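Local coordinates for protein trehalose-6-phosphate phosphatase (Candida albicans, PDB 5DXF) that contains, in its modelled N-terminal region, the two-domain GT-B fold of glycosyltransferase family 20 and is named a trehalose-phosphatase, at residues E304-D309 against S441-I446. Numbering follows the deposited sequence.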
loop_
_atom_site.group_PDB
_atom_site.type_symbol
_atom_site.label_atom_id
_atom_site.label_comp_id
_atom_site.label_asym_id
_atom_site.label_seq_id
_atom_site.Cartn_x
_atom_site.Cartn_y
_atom_site.Cartn_z
ATOM N N GLU A 304 15.852 5.889 5.468
ATOM C CA GLU A 304 17.230 6.267 5.140
ATOM C C GLU A 304 17.455 6.323 3.631
ATOM O O GLU A 304 18.094 7.254 3.138
ATOM C CB GLU A 304 18.252 5.316 5.805
ATOM C CG GLU A 304 18.509 3.956 5.126
ATOM C CD GLU A 304 19.807 3.302 5.593
ATOM O OE1 GLU A 304 20.809 4.030 5.771
ATOM O OE2 GLU A 304 19.830 2.065 5.782
ATOM N N LYS A 305 16.916 5.352 2.898
ATOM C CA LYS A 305 17.122 5.301 1.458
ATOM C C LYS A 305 16.341 6.391 0.740
ATOM O O LYS A 305 16.850 7.009 -0.187
ATOM C CB LYS A 305 16.741 3.928 0.892
ATOM C CG LYS A 305 16.986 3.820 -0.606
ATOM C CD LYS A 305 17.255 2.389 -1.041
ATOM C CE LYS A 305 17.876 2.370 -2.423
ATOM N NZ LYS A 305 19.060 3.269 -2.454
ATOM N N ILE A 306 15.105 6.623 1.169
ATOM C CA ILE A 306 14.279 7.667 0.576
ATOM C C ILE A 306 14.874 9.048 0.829
ATOM O O ILE A 306 14.926 9.880 -0.072
ATOM C CB ILE A 306 12.835 7.617 1.121
ATOM C CG1 ILE A 306 12.111 6.400 0.547
ATOM C CG2 ILE A 306 12.075 8.892 0.782
ATOM C CD1 ILE A 306 10.953 5.933 1.387
ATOM N N GLU A 307 15.338 9.286 2.052
ATOM C CA GLU A 307 15.995 10.550 2.366
ATOM C C GLU A 307 17.268 10.715 1.533
ATOM O O GLU A 307 17.493 11.768 0.919
ATOM C CB GLU A 307 16.310 10.634 3.858
ATOM C CG GLU A 307 16.806 11.990 4.307
ATOM C CD GLU A 307 16.674 12.185 5.801
ATOM O OE1 GLU A 307 17.264 13.148 6.334
ATOM O OE2 GLU A 307 15.970 11.377 6.446
ATOM N N HIS A 308 18.050 9.652 1.423
ATOM C CA HIS A 308 19.274 9.730 0.664
ATOM C C HIS A 308 19.054 10.057 -0.810
ATOM O O HIS A 308 19.695 10.951 -1.357
ATOM C CB HIS A 308 19.987 8.384 0.768
ATOM C CG HIS A 308 21.155 8.245 -0.151
ATOM N ND1 HIS A 308 21.159 7.379 -1.220
ATOM C CD2 HIS A 308 22.355 8.868 -0.167
ATOM C CE1 HIS A 308 22.312 7.473 -1.854
ATOM N NE2 HIS A 308 23.054 8.370 -1.235
ATOM N N ASP A 309 18.115 9.357 -1.433
ATOM C CA ASP A 309 17.774 9.569 -2.828
ATOM C C ASP A 309 17.179 10.936 -3.039
ATOM O O ASP A 309 17.444 11.593 -4.016
ATOM C CB ASP A 309 16.837 8.480 -3.319
ATOM C CG ASP A 309 17.454 7.115 -3.249
ATOM O OD1 ASP A 309 18.537 6.981 -2.674
ATOM O OD2 ASP A 309 16.860 6.161 -3.766
ATOM N N SER A 441 2.349 9.867 1.621
ATOM C CA SER A 441 2.342 10.896 2.657
ATOM C C SER A 441 3.635 10.879 3.466
ATOM O O SER A 441 4.248 11.923 3.697
ATOM C CB SER A 441 1.137 10.717 3.583
ATOM O OG SER A 441 1.094 9.406 4.118
ATOM N N LEU A 442 4.040 9.686 3.892
ATOM C CA LEU A 442 5.275 9.504 4.646
ATOM C C LEU A 442 6.490 9.963 3.837
ATOM O O LEU A 442 7.318 10.751 4.322
ATOM C CB LEU A 442 5.429 8.039 5.053
ATOM C CG LEU A 442 4.232 7.377 5.742
ATOM C CD1 LEU A 442 4.468 5.882 5.917
ATOM C CD2 LEU A 442 3.951 8.036 7.081
ATOM N N GLU A 443 6.584 9.470 2.604
ATOM C CA GLU A 443 7.654 9.880 1.694
ATOM C C GLU A 443 7.698 11.398 1.513
ATOM O O GLU A 443 8.773 12.001 1.504
ATOM C CB GLU A 443 7.491 9.194 0.336
ATOM C CG GLU A 443 8.146 7.825 0.261
ATOM C CD GLU A 443 7.576 6.957 -0.843
ATOM O OE1 GLU A 443 8.133 5.865 -1.087
ATOM O OE2 GLU A 443 6.569 7.361 -1.461
ATOM N N PHE A 444 6.523 12.004 1.378
ATOM C CA PHE A 444 6.402 13.454 1.260
ATOM C C PHE A 444 6.956 14.157 2.495
ATOM O O PHE A 444 7.699 15.140 2.381
ATOM C CB PHE A 444 4.941 13.850 1.040
ATOM C CG PHE A 444 4.675 15.323 1.201
ATOM C CD1 PHE A 444 4.919 16.203 0.158
ATOM C CD2 PHE A 444 4.169 15.825 2.393
ATOM C CE1 PHE A 444 4.670 17.559 0.300
ATOM C CE2 PHE A 444 3.920 17.178 2.545
ATOM C CZ PHE A 444 4.169 18.046 1.496
ATOM N N VAL A 445 6.584 13.656 3.671
ATOM C CA VAL A 445 7.053 14.241 4.922
ATOM C C VAL A 445 8.577 14.181 4.992
ATOM O O VAL A 445 9.218 15.150 5.406
ATOM C CB VAL A 445 6.439 13.538 6.155
ATOM C CG1 VAL A 445 7.106 14.016 7.429
ATOM C CG2 VAL A 445 4.942 13.794 6.223
ATOM N N ILE A 446 9.158 13.056 4.574
ATOM C CA ILE A 446 10.618 12.970 4.500
ATOM C C ILE A 446 11.176 14.027 3.545
ATOM O O ILE A 446 12.146 14.725 3.860
ATOM C CB ILE A 446 11.107 11.584 4.027
ATOM C CG1 ILE A 446 10.787 10.505 5.058
ATOM C CG2 ILE A 446 12.603 11.613 3.756
ATOM C CD1 ILE A 446 11.326 9.153 4.672
#
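Ile-306 and Ile-446 face each other where helix 303-311 packs on helix 439-447 in this GT-B fold of glycosyltransferase family 20. The axes of the two short segments come within 9.9 Å and cross at -51°, and no hydrogen bond joins them: the seam is mainly carbon against carbon. The two isoleucines lie roughly perpendicular to each other, with CG2 of Ile-306 4.0 Å from CD1 of Ile-446. The other branch of Ile-306 reaches back toward the N-terminal end of the partner helix, to Glu-443. With CG1 beside the backbone N (chi1 -72°), its CD1 arrives across the extended chain of Glu-443, 3.6 Å from CG, again at about a right angle. Glu-443 thus offers its CG methylene to the isoleucine while OE2 is held by a hydrogen bond with the hydroxyl of Tyr-418. Lys-449, three residues after Ile-446 and just past the end of helix 439-447, forms a salt bridge with OE1 of Glu-307, whose OE2 hydrogen-bonds Tyr-504 on helix 493-509. The stem of that glutamate lies against the second isoleucine: CG2 of Ile-446 sits 3.8 Å from both CA and CB of Glu-307.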